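PDB 3EWL: uncharacterized protein, which is of unknown function, though its C-terminal thioredoxin-like domain, the part crystallised here, suggests a role in thiol-disulfide chemistry. Local coordinates for residues A[97-101]-A[102-106]; A[57-61]-A[62-66]. All coordinates share one frame; numbering follows the deposited sequence. Where two conformers were deposited one is given.

Contact 1: residues A[97-101]-A[102-106]; sequences GDIRT and RQLYD
Ile99 and Leu104 meet where the short helix 98-101 gives way to the loop that follows it. Their side chains cross at about a right angle, with Ile99 CG1 4.1 Å from Leu104 CD1. Leu104 also lies over the helix backbone, its branching carbon CG 3.7 Å from Asp98 O. Leu104 CG stands anti to the carbonyl carbon (chi1 -64°), which turns the isobutyl group back over the last turn. This is the close-packed side. Ile99 is buried against Phe10, Phe34 and Ile107, and the Tyr105 ring enters the interior to meet Tyr114 edge-to-face while its hydroxyl binds Ala8 O. Branched aliphatic and aromatic residues suit this inward face.

The outer side is looser. Thr101, Arg102 and Gln103 are exposed. Arg102 CB lies 3.3 Å from Asp98 O, and beyond it the chain runs extended, its NE too far from the Asp98 carboxylate for a salt bridge. Asp98 instead holds Asn94 through OD2, and Arg100 pairs with Asp72. At the start of the helix, the Gly97 carbonyl receives both Thr101 N and, at 3.2 Å, Thr101 OG1; a chi1 of 61° swings the hydroxyl back to it, letting a polar residue satisfy itself near solvent.

Backbone bonds close the turn. Arg102 N to Asp98 O is the last regular helical bond; Gln103 N then donates to Arg100 O at 3.0 Å, and Leu104 N to Ile99 O at 2.9 Å, the latter in the carbonyl plane on a lone pair. Gln103 takes positive phi (56°), which turns the chain out of the helix, its CB pointing away; a polar residue suits this exposed place. The last two bonds, the left-handed residue and the apolar contact between Ile99 and Leu104 are those of a Schellman motif ending a helix.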
ATOM      1  N   GLY A  97     -14.012   1.941   6.697  1.00 20.60           N
ATOM      2  CA  GLY A  97     -13.927   0.690   7.460  1.00 20.74           C
ATOM      3  C   GLY A  97     -14.338  -0.555   6.678  1.00 21.12           C
ATOM      4  O   GLY A  97     -14.416  -1.638   7.239  1.00 22.18           O
ATOM      5  N   ASP A  98     -14.605  -0.421   5.382  1.00 21.14           N
ATOM      6  CA  ASP A  98     -15.143  -1.548   4.587  1.00 20.87           C
ATOM      7  C   ASP A  98     -14.119  -2.617   4.225  1.00 19.66           C
ATOM      8  O   ASP A  98     -14.513  -3.748   3.912  1.00 18.72           O
ATOM      9  CB  ASP A  98     -15.836  -1.063   3.308  1.00 21.56           C
ATOM     10  CG  ASP A  98     -15.010  -0.001   2.552  1.00 25.41           C
ATOM     11  OD1 ASP A  98     -15.439   0.408   1.453  1.00 28.92           O
ATOM     12  OD2 ASP A  98     -13.945   0.443   3.052  1.00 28.67           O
ATOM     13  N   ILE A  99     -12.826  -2.282   4.240  1.00 17.65           N
ATOM     14  CA  ILE A  99     -11.793  -3.299   3.999  1.00 16.80           C
ATOM     15  C   ILE A  99     -11.887  -4.426   5.043  1.00 18.01           C
ATOM     16  O   ILE A  99     -11.869  -5.593   4.705  1.00 17.20           O
ATOM     17  CB  ILE A  99     -10.382  -2.691   3.977  1.00 17.08           C
ATOM     18  CG1 ILE A  99     -10.166  -1.907   2.662  1.00 15.64           C
ATOM     19  CG2 ILE A  99      -9.284  -3.824   4.115  1.00 17.36           C
ATOM     20  CD1 ILE A  99      -8.930  -1.039   2.693  1.00 13.15           C
ATOM     21  N   ARG A 100     -12.048  -4.060   6.302  1.00 18.67           N
ATOM     22  CA  ARG A 100     -12.268  -5.041   7.340  1.00 20.13           C
ATOM     23  C   ARG A 100     -13.701  -5.550   7.327  1.00 20.99           C
ATOM     24  O   ARG A 100     -13.899  -6.729   7.270  1.00 22.14           O
ATOM     25  CB  ARG A 100     -11.916  -4.460   8.704  1.00 19.95           C
ATOM     26  CG  ARG A 100     -10.413  -4.151   8.865  1.00 19.08           C
ATOM     27  CD  ARG A 100      -9.546  -5.424   8.927  1.00 19.39           C
ATOM     28  NE  ARG A 100      -8.251  -5.160   9.569  1.00 22.21           N
ATOM     29  CZ  ARG A 100      -7.181  -5.937   9.419  1.00 24.47           C
ATOM     30  NH1 ARG A 100      -7.266  -7.042   8.670  1.00 26.12           N
ATOM     31  NH2 ARG A 100      -6.030  -5.628  10.002  1.00 22.32           N
ATOM     32  N   THR A 101     -14.704  -4.684   7.355  1.00 22.79           N
ATOM     33  CA  THR A 101     -16.070  -5.197   7.520  1.00 23.88           C
ATOM     34  C   THR A 101     -16.547  -6.051   6.355  1.00 23.81           C
ATOM     35  O   THR A 101     -17.339  -6.934   6.564  1.00 23.57           O
ATOM     36  CB  THR A 101     -17.115  -4.108   7.873  1.00 24.08           C
ATOM     37  OG1 THR A 101     -17.169  -3.144   6.831  1.00 26.68           O
ATOM     38  CG2 THR A 101     -16.736  -3.414   9.162  1.00 25.94           C
ATOM     39  N   ARG A 102     -16.050  -5.823   5.141  1.00 23.49           N
ATOM     40  CA  ARG A 102     -16.374  -6.702   4.019  1.00 23.14           C
ATOM     41  C   ARG A 102     -15.208  -7.634   3.674  1.00 23.14           C
ATOM     42  O   ARG A 102     -15.293  -8.398   2.722  1.00 22.16           O
ATOM     43  CB  ARG A 102     -16.790  -5.905   2.783  1.00 22.90           C
ATOM     44  CG  ARG A 102     -17.951  -4.968   3.022  1.00 26.53           C
ATOM     45  CD  ARG A 102     -18.482  -4.363   1.722  1.00 28.31           C
ATOM     46  NE  ARG A 102     -19.620  -3.449   1.950  1.00 29.97           N
ATOM     47  CZ  ARG A 102     -20.225  -2.756   0.984  1.00 30.86           C
ATOM     48  NH1 ARG A 102     -19.803  -2.866  -0.275  1.00 31.85           N
ATOM     49  NH2 ARG A 102     -21.257  -1.964   1.262  1.00 31.33           N
ATOM     50  N   GLN A 103     -14.117  -7.562   4.444  1.00 22.70           N
ATOM     51  CA  GLN A 103     -12.979  -8.437   4.222  1.00 23.54           C
ATOM     52  C   GLN A 103     -12.463  -8.310   2.775  1.00 22.21           C
ATOM     53  O   GLN A 103     -12.294  -9.309   2.092  1.00 21.19           O
ATOM     54  CB  GLN A 103     -13.401  -9.873   4.527  1.00 25.06           C
ATOM     55  CG  GLN A 103     -12.292 -10.839   4.514  1.00 31.74           C
ATOM     56  CD  GLN A 103     -11.946 -11.251   5.915  1.00 39.87           C
ATOM     57  OE1 GLN A 103     -10.768 -11.277   6.300  1.00 41.73           O
ATOM     58  NE2 GLN A 103     -12.980 -11.571   6.703  1.00 41.91           N
ATOM     59  N   LEU A 104     -12.255  -7.077   2.302  1.00 19.96           N
ATOM     60  CA  LEU A 104     -11.898  -6.870   0.918  1.00 18.93           C
ATOM     61  C   LEU A 104     -10.533  -7.462   0.572  1.00 19.11           C
ATOM     62  O   LEU A 104     -10.330  -7.937  -0.558  1.00 19.71           O
ATOM     63  CB  LEU A 104     -11.957  -5.377   0.523  1.00 16.74           C
ATOM     64  CG  LEU A 104     -13.338  -4.687   0.585  1.00 17.89           C
ATOM     65  CD1 LEU A 104     -13.270  -3.150   0.255  1.00 16.26           C
ATOM     66  CD2 LEU A 104     -14.408  -5.419  -0.300  1.00 16.23           C
ATOM     67  N   TYR A 105      -9.598  -7.399   1.517  1.00 19.57           N
ATOM     68  CA  TYR A 105      -8.286  -8.050   1.359  1.00 20.46           C
ATOM     69  C   TYR A 105      -8.092  -8.917   2.562  1.00 21.11           C
ATOM     70  O   TYR A 105      -8.576  -8.583   3.615  1.00 20.20           O
ATOM     71  CB  TYR A 105      -7.167  -7.035   1.281  1.00 20.09           C
ATOM     72  CG  TYR A 105      -7.272  -6.197   0.010  1.00 20.21           C
ATOM     73  CD1 TYR A 105      -6.493  -6.501  -1.105  1.00 18.44           C
ATOM     74  CD2 TYR A 105      -8.179  -5.095  -0.062  1.00 20.19           C
ATOM     75  CE1 TYR A 105      -6.598  -5.724  -2.305  1.00 17.64           C
ATOM     76  CE2 TYR A 105      -8.289  -4.307  -1.245  1.00 20.50           C
ATOM     77  CZ  TYR A 105      -7.497  -4.630  -2.362  1.00 19.32           C
ATOM     78  OH  TYR A 105      -7.603  -3.871  -3.529  1.00 19.69           O
ATOM     79  N   ASP A 106      -7.400 -10.040   2.387  1.00 22.71           N
ATOM     80  CA  ASP A 106      -7.089 -10.937   3.509  1.00 24.49           C
ATOM     81  C   ASP A 106      -5.830 -10.390   4.183  1.00 24.86           C
ATOM     82  O   ASP A 106      -4.685 -10.710   3.796  1.00 25.53           O
ATOM     83  CB  ASP A 106      -6.887 -12.378   3.030  1.00 24.90           C
ATOM     84  CG  ASP A 106      -6.633 -13.374   4.206  1.00 28.97           C
ATOM     85  OD1 ASP A 106      -6.884 -13.028   5.388  1.00 31.69           O
ATOM     86  OD2 ASP A 106      -6.163 -14.503   3.931  1.00 33.22           O
TER

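Contact 2: residues A[57-61]-A[62-66]; sequences EMVEN and GTLRV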
ATOM      1  N   GLU A  57      13.603   4.954  -7.448  0.50 28.11           N
ATOM      2  CA  GLU A  57      13.485   5.609  -8.757  0.50 28.33           C
ATOM      3  C   GLU A  57      12.095   5.469  -9.425  0.50 28.14           C
ATOM      4  O   GLU A  57      11.562   6.455  -9.947  0.50 28.47           O
ATOM      5  CB  GLU A  57      14.607   5.142  -9.689  0.50 28.53           C
ATOM      6  CG  GLU A  57      15.764   6.132  -9.782  0.50 29.21           C
ATOM      7  CD  GLU A  57      17.140   5.475  -9.749  0.50 30.01           C
ATOM      8  OE1 GLU A  57      17.256   4.281 -10.090  0.50 30.59           O
ATOM      9  OE2 GLU A  57      18.117   6.168  -9.377  0.50 31.23           O
HETATM   10  N   MSE A  58      11.506   4.273  -9.382  1.00 27.76           N
HETATM   11  CA  MSE A  58      10.134   4.047  -9.886  1.00 27.19           C
HETATM   12  C   MSE A  58       9.105   4.809  -9.071  1.00 26.94           C
HETATM   13  O   MSE A  58       8.094   5.295  -9.615  1.00 25.57           O
HETATM   14  CB  MSE A  58       9.755   2.578  -9.860  1.00 28.43           C
HETATM   15  CG  MSE A  58      10.454   1.694 -10.891  1.00 29.81           C
HETATM   16 SE   MSE A  58       9.880  -0.171 -10.577  1.00 38.16          SE
HETATM   17  CE  MSE A  58       8.412  -0.237 -11.838  1.00 34.91           C
ATOM     18  N   VAL A  59       9.372   4.950  -7.775  1.00 26.14           N
ATOM     19  CA  VAL A  59       8.472   5.728  -6.924  1.00 26.65           C
ATOM     20  C   VAL A  59       8.532   7.207  -7.287  1.00 27.55           C
ATOM     21  O   VAL A  59       7.486   7.814  -7.533  1.00 26.67           O
ATOM     22  CB  VAL A  59       8.729   5.540  -5.416  1.00 25.94           C
ATOM     23  CG1 VAL A  59       7.866   6.507  -4.613  1.00 25.41           C
ATOM     24  CG2 VAL A  59       8.438   4.130  -5.020  1.00 25.01           C
ATOM     25  N   GLU A  60       9.751   7.762  -7.328  1.00 28.22           N
ATOM     26  CA  GLU A  60       9.980   9.158  -7.737  1.00 29.73           C
ATOM     27  C   GLU A  60       9.323   9.546  -9.071  1.00 28.86           C
ATOM     28  O   GLU A  60       8.655  10.594  -9.169  1.00 28.53           O
ATOM     29  CB  GLU A  60      11.466   9.397  -7.898  1.00 30.27           C
ATOM     30  CG  GLU A  60      12.142  10.012  -6.739  1.00 35.17           C
ATOM     31  CD  GLU A  60      13.571  10.326  -7.110  1.00 40.08           C
ATOM     32  OE1 GLU A  60      13.830  11.498  -7.419  1.00 40.77           O
ATOM     33  OE2 GLU A  60      14.403   9.386  -7.188  1.00 43.50           O
ATOM     34  N   ASN A  61       9.531   8.723 -10.093  0.60 28.77           N
ATOM     35  CA  ASN A  61       9.037   9.029 -11.437  0.60 28.97           C
ATOM     36  C   ASN A  61       7.528   8.793 -11.619  0.60 28.65           C
ATOM     37  O   ASN A  61       6.919   9.296 -12.570  0.60 28.69           O
ATOM     38  CB  ASN A  61       9.829   8.237 -12.478  0.60 28.92           C
ATOM     39  CG  ASN A  61      11.299   8.622 -12.515  0.60 30.02           C
ATOM     40  OD1 ASN A  61      11.668   9.791 -12.291  0.60 30.46           O
ATOM     41  ND2 ASN A  61      12.152   7.641 -12.827  0.60 29.81           N
ATOM     42  N   GLY A  62       6.935   8.029 -10.704  1.00 28.21           N
ATOM     43  CA  GLY A  62       5.502   7.714 -10.763  1.00 27.20           C
ATOM     44  C   GLY A  62       5.110   6.427 -11.445  1.00 27.00           C
ATOM     45  O   GLY A  62       3.908   6.168 -11.618  1.00 27.09           O
ATOM     46  N   THR A  63       6.114   5.631 -11.847  1.00 26.99           N
ATOM     47  CA  THR A  63       5.944   4.286 -12.451  1.00 27.56           C
ATOM     48  C   THR A  63       5.344   3.297 -11.463  1.00 27.09           C
ATOM     49  O   THR A  63       4.554   2.421 -11.834  1.00 27.74           O
ATOM     50  CB  THR A  63       7.299   3.717 -12.858  1.00 26.69           C
ATOM     51  OG1 THR A  63       7.952   4.686 -13.674  1.00 32.56           O
ATOM     52  CG2 THR A  63       7.150   2.433 -13.655  1.00 30.51           C
ATOM     53  N   LEU A  64       5.776   3.415 -10.217  1.00 26.00           N
ATOM     54  CA  LEU A  64       5.255   2.596  -9.143  1.00 25.14           C
ATOM     55  C   LEU A  64       4.745   3.523  -8.032  1.00 24.54           C
ATOM     56  O   LEU A  64       5.492   4.257  -7.419  1.00 25.52           O
ATOM     57  CB  LEU A  64       6.315   1.655  -8.609  1.00 24.85           C
ATOM     58  CG  LEU A  64       5.976   0.979  -7.277  1.00 24.50           C
ATOM     59  CD1 LEU A  64       4.928  -0.100  -7.491  1.00 23.40           C
ATOM     60  CD2 LEU A  64       7.259   0.390  -6.754  1.00 24.25           C
ATOM     61  N   ARG A  65       3.447   3.451  -7.807  1.00 23.42           N
ATOM     62  CA  ARG A  65       2.760   4.190  -6.818  1.00 23.84           C
ATOM     63  C   ARG A  65       2.686   3.328  -5.558  1.00 23.23           C
ATOM     64  O   ARG A  65       2.234   2.185  -5.629  1.00 23.84           O
ATOM     65  CB  ARG A  65       1.344   4.318  -7.346  1.00 25.24           C
ATOM     66  CG  ARG A  65       1.110   5.530  -8.080  1.00 28.15           C
ATOM     67  CD  ARG A  65       0.690   6.578  -7.102  1.00 33.22           C
ATOM     68  NE  ARG A  65       0.553   7.797  -7.868  1.00 36.95           N
ATOM     69  CZ  ARG A  65       1.079   8.952  -7.519  1.00 33.38           C
ATOM     70  NH1 ARG A  65       1.723   9.085  -6.359  1.00 32.53           N
ATOM     71  NH2 ARG A  65       0.915   9.960  -8.329  1.00 30.17           N
ATOM     72  N   VAL A  66       3.115   3.848  -4.413  1.00 22.90           N
ATOM     73  CA  VAL A  66       2.833   3.154  -3.170  1.00 20.95           C
ATOM     74  C   VAL A  66       1.671   3.786  -2.504  1.00 21.51           C
ATOM     75  O   VAL A  66       1.667   5.032  -2.209  1.00 21.30           O
ATOM     76  CB  VAL A  66       3.975   3.115  -2.213  1.00 21.55           C
ATOM     77  CG1 VAL A  66       3.558   2.307  -0.957  1.00 18.33           C
ATOM     78  CG2 VAL A  66       5.213   2.475  -2.905  1.00 21.95           C
TER
HETATM   79  O   HOH W   1       4.955   7.031  -7.076  1.00 18.60           O
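The flat groups where Met58 and Val59 meet Gly62 and Leu64 are peptide units, and each is approached over a face. Leu64 N sits above the plane of the Met58 carbonyl, 61° out of it, and Gly62 N stands similarly above that of Val59. Gly62, with positive phi and bonds back into the last turn, marks a Schellman motif that ends helix 53-61 and feeds strand 64-70 of the thioredoxin-like fold, with helix and strand axes nearly perpendicular. Gly62 N gives Val59 O a 3.2 Å bond and Met58 O only a weak one. A further bond, Leu64 N to Met58 O, 3.0 Å long and almost straight at 173°, ties the start of the strand to the same Met58 carbonyl. Glycine suits position 62 because its phi is 94°, where a CB would clash with Asn61 O.

Beneath this polar turn lies an apolar seam. Met58, present as selenomethionine, sets its CB 3.8 Å from Leu64 CB, and its chain, bent at chi3, crosses Thr63 obliquely. Thr63 CG2, anti to its own N, is thereby offered to the terminal methyl. Val59 CG2 meets Val66 CG2 at 4.2 Å, and Phe49 of helix 40-50 covers Val59, Leu64 and Val66; short branched side chains suit this place between helix and strand. Val59 CA also makes a CH···O contact with Leu64 O. A water reinforces this junction, donating to Val59 O at 2.7 Å and to Leu64 O at 2.8 Å.

From the N terminus, the chain lays down strand 29-34 and helix 40-50 before reaching contact 2, where the turn after helix 53-61 closes and passes straight into strand 64-70, beside strand 29-34. Helix 75-82 and strand 90-93 follow, and contact 1 then closes the turn after helix 98-101, ahead of strand 112-116. The two neither nest nor cross: they lie in series, on opposite sides of the chain's centre, with their own centres about 26 Å apart. Both use a Schellman turn, but contact 2 ties a helix directly to the sheet, whereas contact 1 packs the loop before strand 112-116 against strand 29-34.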